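2-polyprenyl-6-methoxyphenol hydroxylase-like FAD-dependent oxidoreductase (Streptomyces sp. NRRL 11266, PDB 6UI5) binds flavin-adenine dinucleotide in a Rossmann-type domain and is probably a flavin-dependent oxidoreductase related to the aromatic-ring hydroxylases. Local coordinates at residues Leu17-Ala22 with Ile105-Glu110; Glu52-Arg57 with Ala61-Gly66; Val386-Glu391 with Gly480-Asp485; Arg405-Val410 with Met419-Thr424. One frame throughout, in Å; residues are numbered along the deposited sequence.

Contact 1 of 4, residues Leu17-Ala22 with Ile105-Glu110; sequences LACELA and IDRAVE
Cys-19 does nearly all the touching from its helix, setting its sulfur against the Arg-107 and Ala-108 turn of the other. The thiol is carried beside its own backbone N and anti to the carbonyl carbon (chi1 -70°), which leans it across the gap. There SG lies 3.6 Å from CG of Arg-107 and 3.9 Å from CB of Ala-108. The backbone N of Ala-108 is also 3.6 Å from SG, so the sulfur rests directly on the main chain of this turn. Small residues let the helices come this near: the CA atoms of Cys-19 and Ala-108 are 5.3 Å apart, and the side chain of Ala-108 is no more than a methyl group.

Arg-107 takes part through the aliphatic root of its chain, CB and CG. CG stands anti to the backbone N (chi1 171°), and further bends at chi2 and chi3 fold the arm round, so its charged end finds its partner elsewhere: NH1 donates to the main-chain O of Arg-57. Glu-110, one turn on, is only a long ion pair for its NE.

Plain helix packing within the FAD-binding domain thus joins helix 12-22 to helix 97-110. Away from this joint, Leu-17 and Leu-21 pack on strand 5-8 of the parallel sheet, and both also meet helix 295-316, as does Glu-20.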
loop_
_atom_site.group_PDB
_atom_site.type_symbol
_atom_site.label_atom_id
_atom_site.label_comp_id
_atom_site.label_asym_id
_atom_site.label_seq_id
_atom_site.Cartn_x
_atom_site.Cartn_y
_atom_site.Cartn_z
ATOM N N LEU A 17 21.129 25.456 8.691
ATOM C CA LEU A 17 22.440 25.075 8.175
ATOM C C LEU A 17 23.494 26.095 8.564
ATOM O O LEU A 17 24.587 25.730 9.011
ATOM C CB LEU A 17 22.377 24.895 6.649
ATOM C CG LEU A 17 23.674 24.777 5.857
ATOM C CD1 LEU A 17 24.439 23.488 6.289
ATOM C CD2 LEU A 17 23.338 24.709 4.359
ATOM N N ALA A 18 23.176 27.382 8.405
ATOM C CA ALA A 18 24.118 28.418 8.807
ATOM C C ALA A 18 24.513 28.238 10.257
ATOM O O ALA A 18 25.667 28.483 10.631
ATOM C CB ALA A 18 23.529 29.823 8.588
ATOM N N CYS A 19 23.573 27.794 11.093
ATOM C CA CYS A 19 23.942 27.439 12.461
ATOM C C CYS A 19 24.875 26.228 12.487
ATOM O O CYS A 19 25.898 26.239 13.194
ATOM C CB CYS A 19 22.699 27.175 13.296
ATOM S SG CYS A 19 21.735 28.637 13.649
ATOM N N GLU A 20 24.537 25.165 11.730
ATOM C CA GLU A 20 25.423 23.998 11.682
ATOM C C GLU A 20 26.816 24.380 11.175
ATOM O O GLU A 20 27.815 23.759 11.562
ATOM C CB GLU A 20 24.849 22.908 10.781
ATOM C CG GLU A 20 23.520 22.201 11.202
ATOM C CD GLU A 20 23.529 21.522 12.594
ATOM O OE1 GLU A 20 22.533 21.688 13.342
ATOM O OE2 GLU A 20 24.497 20.800 12.935
ATOM N N LEU A 21 26.909 25.402 10.316
ATOM C CA LEU A 21 28.217 25.791 9.800
ATOM C C LEU A 21 28.963 26.694 10.783
ATOM O O LEU A 21 30.190 26.586 10.926
ATOM C CB LEU A 21 28.065 26.478 8.447
ATOM C CG LEU A 21 27.600 25.619 7.270
ATOM C CD1 LEU A 21 27.397 26.451 5.975
ATOM C CD2 LEU A 21 28.608 24.522 7.044
ATOM N N ALA A 22 28.232 27.560 11.489
ATOM C CA ALA A 22 28.847 28.577 12.334
ATOM C C ALA A 22 29.210 28.031 13.702
ATOM O O ALA A 22 30.193 28.480 14.305
ATOM C CB ALA A 22 27.909 29.769 12.503
ATOM N N ILE A 105 17.157 32.380 13.944
ATOM C CA ILE A 105 17.798 33.660 13.652
ATOM C C ILE A 105 18.619 34.114 14.851
ATOM O O ILE A 105 19.745 34.604 14.704
ATOM C CB ILE A 105 16.755 34.721 13.247
ATOM C CG1 ILE A 105 16.056 34.344 11.938
ATOM C CG2 ILE A 105 17.421 36.094 13.165
ATOM C CD1 ILE A 105 14.814 35.213 11.638
ATOM N N ASP A 106 18.073 33.952 16.057
ATOM C CA ASP A 106 18.831 34.309 17.253
ATOM C C ASP A 106 20.117 33.507 17.345
ATOM O O ASP A 106 21.207 34.077 17.484
ATOM C CB ASP A 106 17.991 34.087 18.501
ATOM C CG ASP A 106 17.025 35.212 18.755
ATOM O OD1 ASP A 106 17.094 36.256 18.062
ATOM O OD2 ASP A 106 16.186 35.043 19.663
ATOM N N ARG A 107 20.009 32.173 17.267
ATOM C CA ARG A 107 21.201 31.336 17.388
ATOM C C ARG A 107 22.204 31.654 16.292
ATOM O O ARG A 107 23.419 31.653 16.538
ATOM C CB ARG A 107 20.833 29.855 17.350
ATOM C CG ARG A 107 22.039 28.945 17.258
ATOM C CD ARG A 107 22.774 28.911 18.577
ATOM N NE ARG A 107 21.879 28.477 19.638
ATOM C CZ ARG A 107 21.746 27.214 20.043
ATOM N NH1 ARG A 107 22.477 26.212 19.488
ATOM N NH2 ARG A 107 20.865 26.962 21.011
ATOM N N ALA A 108 21.715 31.985 15.093
ATOM C CA ALA A 108 22.623 32.307 13.999
ATOM C C ALA A 108 23.433 33.566 14.305
ATOM O O ALA A 108 24.657 33.597 14.096
ATOM C CB ALA A 108 21.834 32.459 12.700
ATOM N N VAL A 109 22.775 34.619 14.810
ATOM C CA VAL A 109 23.511 35.867 14.940
ATOM C C VAL A 109 24.540 35.740 16.052
ATOM O O VAL A 109 25.651 36.265 15.927
ATOM C CB VAL A 109 22.575 37.094 15.115
ATOM C CG1 VAL A 109 21.534 37.125 14.002
ATOM C CG2 VAL A 109 21.911 37.149 16.482
ATOM N N GLU A 110 24.239 34.990 17.115
ATOM C CA GLU A 110 25.234 34.853 18.182
ATOM C C GLU A 110 26.394 33.947 17.786
ATOM O O GLU A 110 27.524 34.178 18.234
ATOM C CB GLU A 110 24.600 34.340 19.470
ATOM C CG GLU A 110 23.814 33.086 19.320
ATOM C CD GLU A 110 22.629 33.066 20.253
ATOM O OE1 GLU A 110 22.312 31.986 20.807
ATOM O OE2 GLU A 110 22.018 34.143 20.430
#

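Contact 2 of 4, residues Glu52-Arg57 with Ala61-Gly66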
loop_
_atom_site.group_PDB
_atom_site.type_symbol
_atom_site.label_atom_id
_atom_site.label_comp_id
_atom_site.label_asym_id
_atom_site.label_seq_id
_atom_site.Cartn_x
_atom_site.Cartn_y
_atom_site.Cartn_z
ATOM N N GLU A 52 13.860 15.994 17.868
ATOM C CA GLU A 52 15.160 15.411 18.258
ATOM C C GLU A 52 16.326 16.176 17.633
ATOM O O GLU A 52 17.311 16.481 18.311
ATOM C CB GLU A 52 15.281 13.905 17.903
ATOM C CG GLU A 52 14.025 13.016 18.023
ATOM C CD GLU A 52 14.244 11.519 17.585
ATOM O OE1 GLU A 52 13.745 10.633 18.319
ATOM O OE2 GLU A 52 14.906 11.224 16.541
ATOM N N MET A 53 16.226 16.505 16.337
ATOM C CA MET A 53 17.301 17.252 15.683
ATOM C C MET A 53 17.497 18.634 16.285
ATOM O O MET A 53 18.623 19.143 16.294
ATOM C CB MET A 53 17.020 17.406 14.193
ATOM C CG MET A 53 17.162 16.124 13.442
ATOM S SD MET A 53 17.003 16.433 11.699
ATOM C CE MET A 53 15.235 16.138 11.475
ATOM N N LEU A 54 16.418 19.274 16.755
ATOM C CA LEU A 54 16.585 20.562 17.420
ATOM C C LEU A 54 17.089 20.380 18.844
ATOM O O LEU A 54 17.801 21.251 19.359
ATOM C CB LEU A 54 15.274 21.357 17.428
ATOM C CG LEU A 54 14.601 21.824 16.135
ATOM C CD1 LEU A 54 13.178 22.345 16.406
ATOM C CD2 LEU A 54 15.390 22.933 15.522
ATOM N N ASP A 55 16.740 19.256 19.483
ATOM C CA ASP A 55 17.248 18.969 20.824
ATOM C C ASP A 55 18.764 18.838 20.818
ATOM O O ASP A 55 19.440 19.284 21.747
ATOM C CB ASP A 55 16.611 17.698 21.365
ATOM C CG ASP A 55 15.633 17.966 22.467
ATOM O OD1 ASP A 55 15.703 19.063 23.072
ATOM O OD2 ASP A 55 14.807 17.072 22.743
ATOM N N GLN A 56 19.313 18.247 19.761
ATOM C CA GLN A 56 20.755 18.120 19.602
ATOM C C GLN A 56 21.485 19.453 19.650
ATOM O O GLN A 56 22.722 19.456 19.743
ATOM C CB GLN A 56 21.033 17.391 18.275
ATOM C CG GLN A 56 20.775 15.877 18.393
ATOM C CD GLN A 56 20.882 15.159 17.084
ATOM O OE1 GLN A 56 20.406 14.025 16.979
ATOM N NE2 GLN A 56 21.491 15.813 16.050
ATOM N N ARG A 57 20.770 20.588 19.594
ATOM C CA ARG A 57 21.444 21.879 19.620
ATOM C C ARG A 57 20.822 22.806 20.661
ATOM O O ARG A 57 21.006 24.043 20.597
ATOM C CB ARG A 57 21.431 22.491 18.214
ATOM C CG ARG A 57 21.868 21.456 17.162
ATOM C CD ARG A 57 23.349 21.532 16.856
ATOM N NE ARG A 57 23.768 20.610 15.790
ATOM C CZ ARG A 57 24.315 19.424 16.022
ATOM N NH1 ARG A 57 24.532 19.033 17.285
ATOM N NH2 ARG A 57 24.670 18.672 14.979
ATOM N N ALA A 61 13.807 22.611 23.888
ATOM C CA ALA A 61 13.289 23.126 25.139
ATOM C C ALA A 61 13.114 24.632 25.003
ATOM O O ALA A 61 13.996 25.340 24.487
ATOM C CB ALA A 61 14.220 22.799 26.308
ATOM N N GLY A 62 11.955 25.103 25.427
ATOM C CA GLY A 62 11.675 26.523 25.346
ATOM C C GLY A 62 10.624 26.731 24.287
ATOM O O GLY A 62 9.601 27.373 24.520
ATOM N N LEU A 63 10.867 26.138 23.120
ATOM C CA LEU A 63 9.795 25.965 22.155
ATOM C C LEU A 63 8.725 25.006 22.668
ATOM O O LEU A 63 7.563 25.104 22.255
ATOM C CB LEU A 63 10.364 25.455 20.843
ATOM C CG LEU A 63 11.209 26.363 19.949
ATOM C CD1 LEU A 63 11.664 25.512 18.784
ATOM C CD2 LEU A 63 10.413 27.553 19.427
ATOM N N ARG A 64 9.088 24.068 23.554
ATOM C CA ARG A 64 8.128 23.051 23.976
ATOM C C ARG A 64 7.172 23.574 25.056
ATOM O O ARG A 64 5.968 23.298 25.001
ATOM C CB ARG A 64 8.869 21.792 24.457
ATOM C CG ARG A 64 9.184 20.779 23.347
ATOM C CD ARG A 64 9.551 19.333 23.867
ATOM N NE ARG A 64 10.873 19.302 24.486
ATOM C CZ ARG A 64 11.947 18.737 23.953
ATOM N NH1 ARG A 64 11.863 18.088 22.802
ATOM N NH2 ARG A 64 13.107 18.817 24.592
ATOM N N GLU A 65 7.675 24.335 26.031
ATOM C CA GLU A 65 6.847 24.716 27.171
ATOM C C GLU A 65 5.646 25.525 26.719
ATOM O O GLU A 65 5.759 26.407 25.864
ATOM C CB GLU A 65 7.651 25.528 28.193
ATOM C CG GLU A 65 6.801 26.273 29.249
ATOM C CD GLU A 65 6.338 25.382 30.399
ATOM O OE1 GLU A 65 6.598 24.159 30.360
ATOM O OE2 GLU A 65 5.716 25.909 31.347
ATOM N N GLY A 66 4.486 25.205 27.299
ATOM C CA GLY A 66 3.257 25.927 27.056
ATOM C C GLY A 66 2.494 25.520 25.813
ATOM O O GLY A 66 1.323 25.906 25.670
#
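Asp-55, of helix 48-55, holds Arg-64 of the following loop in a salt bridge, and a leucine pair closes the other half of the contact. The guanidinium comes end-on, with NH1 and NH2 both engaged. NH2 sits 3.0 Å from Asp-55 OD1 and reaches the syn lone pair of each carboxylate oxygen, while NH1 donates to OD2 at 3.1 Å. OD2 therefore takes two N-H groups and itself lies almost in the guanidinium plane. The fit is not flat, however: the two planes stand 58° apart, NH1 meets OD2 from above the carboxylate plane, and OD1 is tilted 30° out of the guanidinium plane. A bend at chi3 (-72°) turns the end of the Arg-64 chain, and the two side chains cross at about a right angle.

Beneath the charges, the apolar part is buried. CD1 of Leu-54 lies 4.2 Å from CD1 of Leu-63, and both leucines also pack on Leu-100 of helix 97-110. The opposite character shows at the start of the loop, where exposed Ala-61 merely borders the contact, its backbone N 4.1 Å from OD1 of Asp-55.

Chemically, this is a charge cluster more than a single pair. Arg-64 NH1 also bridges to Glu-90. Lys-409 NZ lies near NH1 and makes weak, long ion pairs with Asp-55 and Glu-90, so two acids are shared by two bases, which probably offsets the closeness of the two positive groups.

Contact 3 of 4, residues Val386-Glu391 with Gly480-Asp485; sequences VPIAYE and GGWGQD
The ring of Tyr-390 turns one edge toward the face of the Trp-482 indole in an offset edge-to-face pair, with the planes 67° apart and the phenol and six-membered ring centroids separated by 6.0 Å. Trp-482 CZ3 lies at the tyrosine edge, in its plane, whereas the tyrosine atom CE2 comes to the indole obliquely. At the rim of the indole, close to its plane, sits the CG2 methyl of Ile-388. Tryptophan thus meets two residues of one extended segment, two positions apart, with the outer corner of its benzo ring.

All this belongs to the C-terminal part of the protein, whose family is thioredoxin-like. Here segment 386-391, part of the long connection between helix 369-379 and strand 411-414, passes the loop that leads from strand 474-477 into helix 484-495. Gly-483 is the N-cap of that helix, so Trp-482 stands just ahead of its first turn.

Both aromatic side chains carry CG beside the backbone N, anti to the carbonyl carbon (chi1 -57° for Tyr-390 and -64° for Trp-482), and cross at about a right angle. The backbones remain far apart, so the joint is made by side chains alone. Tyr-390 is buried, packing also on Thr-489, Ala-490 and Thr-493 of helix 484-495, and its hydroxyl is hydrogen-bonded to the backbone O of Ala-475. Val-393 and Leu-403 also touch the indole. The nearest atoms of the two rings are Tyr-390 CE2 and Trp-482 CZ3, 4.0 Å apart; CH2 of Trp-482 follows at 4.1 Å from that same CE2.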
loop_
_atom_site.group_PDB
_atom_site.type_symbol
_atom_site.label_atom_id
_atom_site.label_comp_id
_atom_site.label_asym_id
_atom_site.label_seq_id
_atom_site.Cartn_x
_atom_site.Cartn_y
_atom_site.Cartn_z
ATOM N N VAL A 386 19.691 5.854 7.874
ATOM C CA VAL A 386 20.828 6.081 6.973
ATOM C C VAL A 386 21.541 4.751 6.748
ATOM O O VAL A 386 21.850 4.044 7.727
ATOM C CB VAL A 386 21.775 7.122 7.569
ATOM C CG1 VAL A 386 23.180 7.006 6.947
ATOM C CG2 VAL A 386 21.184 8.548 7.417
ATOM N N PRO A 387 21.796 4.355 5.504
ATOM C CA PRO A 387 22.394 3.033 5.267
ATOM C C PRO A 387 23.825 2.981 5.795
ATOM O O PRO A 387 24.662 3.832 5.471
ATOM C CB PRO A 387 22.333 2.885 3.743
ATOM C CG PRO A 387 22.254 4.290 3.215
ATOM C CD PRO A 387 21.542 5.099 4.253
ATOM N N ILE A 388 24.100 1.981 6.630
ATOM C CA ILE A 388 25.400 1.843 7.283
ATOM C C ILE A 388 25.964 0.491 6.871
ATOM O O ILE A 388 25.386 -0.553 7.203
ATOM C CB ILE A 388 25.297 1.949 8.815
ATOM C CG1 ILE A 388 24.746 3.308 9.264
ATOM C CG2 ILE A 388 26.655 1.631 9.476
ATOM C CD1 ILE A 388 25.757 4.431 9.288
ATOM N N ALA A 389 27.071 0.502 6.131
ATOM C CA ALA A 389 27.796 -0.719 5.797
ATOM C C ALA A 389 29.276 -0.392 5.662
ATOM O O ALA A 389 29.653 0.735 5.337
ATOM C CB ALA A 389 27.291 -1.349 4.508
ATOM N N TYR A 390 30.115 -1.384 5.915
ATOM C CA TYR A 390 31.553 -1.193 5.866
ATOM C C TYR A 390 32.182 -2.352 5.120
ATOM O O TYR A 390 31.649 -3.473 5.126
ATOM C CB TYR A 390 32.155 -1.074 7.282
ATOM C CG TYR A 390 31.540 0.036 8.098
ATOM C CD1 TYR A 390 31.818 1.360 7.804
ATOM C CD2 TYR A 390 30.668 -0.240 9.150
ATOM C CE1 TYR A 390 31.263 2.378 8.533
ATOM C CE2 TYR A 390 30.108 0.769 9.891
ATOM C CZ TYR A 390 30.405 2.092 9.569
ATOM O OH TYR A 390 29.868 3.157 10.276
ATOM N N GLU A 391 33.303 -2.082 4.456
ATOM C CA GLU A 391 33.996 -3.156 3.761
ATOM C C GLU A 391 34.501 -4.181 4.768
ATOM O O GLU A 391 34.968 -3.828 5.858
ATOM C CB GLU A 391 35.164 -2.611 2.930
ATOM C CG GLU A 391 34.874 -2.395 1.424
ATOM C CD GLU A 391 33.994 -3.488 0.775
ATOM O OE1 GLU A 391 34.022 -4.663 1.206
ATOM O OE2 GLU A 391 33.262 -3.169 -0.186
ATOM N N GLY A 480 25.149 -5.983 18.585
ATOM C CA GLY A 480 25.232 -7.110 17.678
ATOM C C GLY A 480 26.588 -7.768 17.870
ATOM O O GLY A 480 27.044 -7.947 19.006
ATOM N N GLY A 481 27.262 -8.088 16.776
ATOM C CA GLY A 481 28.550 -8.738 16.844
ATOM C C GLY A 481 29.749 -7.834 16.713
ATOM O O GLY A 481 30.877 -8.332 16.717
ATOM N N TRP A 482 29.550 -6.520 16.605
ATOM C CA TRP A 482 30.660 -5.625 16.301
ATOM C C TRP A 482 31.448 -5.293 17.560
ATOM O O TRP A 482 30.949 -5.393 18.684
ATOM C CB TRP A 482 30.151 -4.319 15.630
ATOM C CG TRP A 482 29.519 -4.557 14.312
ATOM C CD1 TRP A 482 29.354 -5.767 13.691
ATOM C CD2 TRP A 482 28.932 -3.581 13.450
ATOM N NE1 TRP A 482 28.710 -5.596 12.490
ATOM C CE2 TRP A 482 28.437 -4.268 12.319
ATOM C CE3 TRP A 482 28.780 -2.185 13.518
ATOM C CZ2 TRP A 482 27.811 -3.611 11.263
ATOM C CZ3 TRP A 482 28.152 -1.534 12.465
ATOM C CH2 TRP A 482 27.675 -2.247 11.353
ATOM N N GLY A 483 32.687 -4.879 17.368
ATOM C CA GLY A 483 33.584 -4.622 18.481
ATOM C C GLY A 483 34.592 -3.607 18.090
ATOM O O GLY A 483 34.322 -2.748 17.249
ATOM N N GLN A 484 35.777 -3.699 18.699
ATOM C CA GLN A 484 36.726 -2.600 18.620
ATOM C C GLN A 484 37.266 -2.403 17.205
ATOM O O GLN A 484 37.635 -1.278 16.838
ATOM C CB GLN A 484 37.850 -2.810 19.632
ATOM C CG GLN A 484 38.659 -1.553 19.942
ATOM C CD GLN A 484 37.843 -0.476 20.679
ATOM O OE1 GLN A 484 36.874 -0.787 21.369
ATOM N NE2 GLN A 484 38.232 0.771 20.526
ATOM N N ASP A 485 37.288 -3.449 16.379
ATOM C CA ASP A 485 37.845 -3.253 15.043
ATOM C C ASP A 485 36.833 -2.593 14.105
ATOM O O ASP A 485 37.205 -1.738 13.294
ATOM C CB ASP A 485 38.348 -4.581 14.457
ATOM C CG ASP A 485 39.042 -4.402 13.102
ATOM O OD1 ASP A 485 39.549 -3.293 12.814
ATOM O OD2 ASP A 485 39.052 -5.356 12.303
#

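Contact 4 of 4, residues Arg405-Val410 with Met419-Thr424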
loop_
_atom_site.group_PDB
_atom_site.type_symbol
_atom_site.label_atom_id
_atom_site.label_comp_id
_atom_site.label_asym_id
_atom_site.label_seq_id
_atom_site.Cartn_x
_atom_site.Cartn_y
_atom_site.Cartn_z
ATOM N N ARG A 405 20.266 5.602 12.677
ATOM C CA ARG A 405 19.181 6.423 13.210
ATOM C C ARG A 405 19.600 7.154 14.464
ATOM O O ARG A 405 20.497 6.725 15.189
ATOM C CB ARG A 405 17.934 5.600 13.527
ATOM C CG ARG A 405 17.501 4.932 12.270
ATOM C CD ARG A 405 16.109 4.506 12.219
ATOM N NE ARG A 405 16.121 3.122 11.756
ATOM C CZ ARG A 405 15.052 2.453 11.365
ATOM N NH1 ARG A 405 15.164 1.179 10.965
ATOM N NH2 ARG A 405 13.869 3.064 11.344
ATOM N N ARG A 406 18.945 8.276 14.699
ATOM C CA ARG A 406 19.125 8.972 15.959
ATOM C C ARG A 406 18.445 8.172 17.065
ATOM O O ARG A 406 17.375 7.588 16.872
ATOM C CB ARG A 406 18.562 10.407 15.873
ATOM C CG ARG A 406 19.397 11.385 14.968
ATOM C CD ARG A 406 18.656 12.706 14.748
ATOM N NE ARG A 406 17.245 12.381 14.731
ATOM C CZ ARG A 406 16.525 12.274 13.636
ATOM N NH1 ARG A 406 17.082 12.540 12.458
ATOM N NH2 ARG A 406 15.247 11.920 13.728
ATOM N N LEU A 407 19.074 8.154 18.230
ATOM C CA LEU A 407 18.621 7.347 19.344
ATOM C C LEU A 407 17.266 7.811 19.907
ATOM O O LEU A 407 16.842 8.960 19.702
ATOM C CB LEU A 407 19.670 7.397 20.443
ATOM C CG LEU A 407 20.902 6.571 20.126
ATOM C CD1 LEU A 407 21.951 6.910 21.167
ATOM C CD2 LEU A 407 20.526 5.069 20.186
ATOM N N PRO A 408 16.585 6.932 20.654
ATOM C CA PRO A 408 15.330 7.320 21.318
ATOM C C PRO A 408 15.542 8.243 22.512
ATOM O O PRO A 408 16.641 8.371 23.067
ATOM C CB PRO A 408 14.735 5.981 21.775
ATOM C CG PRO A 408 15.478 4.923 20.996
ATOM C CD PRO A 408 16.838 5.480 20.750
ATOM N N LYS A 409 14.446 8.889 22.916
ATOM C CA LYS A 409 14.523 9.917 23.950
ATOM C C LYS A 409 14.721 9.250 25.303
ATOM O O LYS A 409 13.753 8.898 25.985
ATOM C CB LYS A 409 13.270 10.806 23.934
ATOM C CG LYS A 409 13.180 11.813 25.078
ATOM C CD LYS A 409 12.166 12.920 24.825
ATOM C CE LYS A 409 12.799 14.089 24.083
ATOM N NZ LYS A 409 12.410 15.419 24.688
ATOM N N VAL A 410 15.968 9.035 25.688
ATOM C CA VAL A 410 16.253 8.370 26.952
ATOM C C VAL A 410 17.143 9.283 27.763
ATOM O O VAL A 410 17.934 10.060 27.220
ATOM C CB VAL A 410 16.916 6.968 26.790
ATOM C CG1 VAL A 410 15.917 5.951 26.247
ATOM C CG2 VAL A 410 18.166 7.028 25.906
ATOM N N MET A 419 21.082 14.157 31.555
ATOM C CA MET A 419 20.719 14.869 30.337
ATOM C C MET A 419 20.087 13.863 29.384
ATOM O O MET A 419 20.269 12.656 29.539
ATOM C CB MET A 419 21.935 15.522 29.677
ATOM C CG MET A 419 22.743 14.540 28.847
ATOM S SD MET A 419 24.489 14.950 28.720
ATOM C CE MET A 419 24.492 16.238 27.488
ATOM N N GLY A 420 19.321 14.366 28.411
ATOM C CA GLY A 420 18.849 13.511 27.345
ATOM C C GLY A 420 19.966 13.242 26.361
ATOM O O GLY A 420 20.944 13.983 26.287
ATOM N N VAL A 421 19.845 12.153 25.596
ATOM C CA VAL A 421 20.990 11.752 24.787
ATOM C C VAL A 421 21.219 12.719 23.624
ATOM O O VAL A 421 22.371 12.963 23.239
ATOM C CB VAL A 421 20.847 10.294 24.311
ATOM C CG1 VAL A 421 19.649 10.131 23.384
ATOM C CG2 VAL A 421 22.145 9.837 23.622
ATOM N N ALA A 422 20.156 13.315 23.068
ATOM C CA ALA A 422 20.378 14.313 22.020
ATOM C C ALA A 422 21.241 15.468 22.520
ATOM O O ALA A 422 21.999 16.053 21.739
ATOM C CB ALA A 422 19.047 14.846 21.465
ATOM N N GLU A 423 21.180 15.786 23.812
ATOM C CA GLU A 423 22.003 16.874 24.344
ATOM C C GLU A 423 23.522 16.624 24.253
ATOM O O GLU A 423 24.287 17.602 24.255
ATOM C CB GLU A 423 21.616 17.150 25.798
ATOM C CG GLU A 423 20.142 17.498 25.977
ATOM C CD GLU A 423 19.750 17.701 27.445
ATOM O OE1 GLU A 423 18.732 17.114 27.873
ATOM O OE2 GLU A 423 20.456 18.445 28.171
ATOM N N THR A 424 23.989 15.362 24.190
ATOM C CA THR A 424 25.435 15.130 24.157
ATOM C C THR A 424 26.057 15.613 22.859
ATOM O O THR A 424 27.252 15.927 22.829
ATOM C CB THR A 424 25.783 13.641 24.341
ATOM O OG1 THR A 424 25.330 12.889 23.207
ATOM C CG2 THR A 424 25.173 13.076 25.601
#
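Val-421 spreads its two methyls over the 405-410 segment: chi1 of 64° sets CG1 between the backbone N and the carbonyl carbon, with CG2 anti to the N. Leu-407, whose CG is anti to its own carbonyl carbon (chi1 -74°), crosses it at about a right angle and puts CD1 3.8 Å from CG2 of Val-421. The other methyl, CG1, packs 3.5 Å from the main-chain O of Pro-408 and also meets CB of Leu-407.

These pieces flank a small beta hairpin, strands 411-414 and 417-420, in the thioredoxin-like C-terminal region. Lys-409 centres an inverse gamma turn, bending the chain just before the first strand. At the open end of the hairpin, Val-421 N gives a weak hydrogen bond to Val-410 O at 3.3 Å, and Gly-420 CA adds a C-H...O contact to that same oxygen.

Leu-407 and Val-421 are buried: Leu-407 packs on Leu-466 and Leu-468 of strand 465-468, while Val-421 rests on Leu-433 of strand 430-434. The chain after strand 417-420 is tied back on itself. Glu-423 OE1 accepts from Gly-420 N at 2.9 Å, met from above the carboxylate plane. The carbonyl O of Val-421 takes both the N and the hydroxyl of Thr-424, the latter donating from OG1 at 3.0 Å, in the carbonyl plane.

From the N terminus, helix 12-22 opens contact 1, which closes only when helix 97-110 comes back against it. Contact 2 is nested in that long loop, and Arg-57 joins the two, its NE bridging to Glu-20. Well after both have closed, segment 386-391 opens contact 3, whose loop ends at 480-485 and encloses contact 4, the short closure round hairpin 411-414 and 417-420. The FAD-binding part and the C-terminal part meet between contacts 2 and 4, where Glu-52 bridges to Arg-406 and Gln-56 packs on Arg-406 and Ala-422. Contact 3 lies farther out, its centre about 31 Å from that of contact 2.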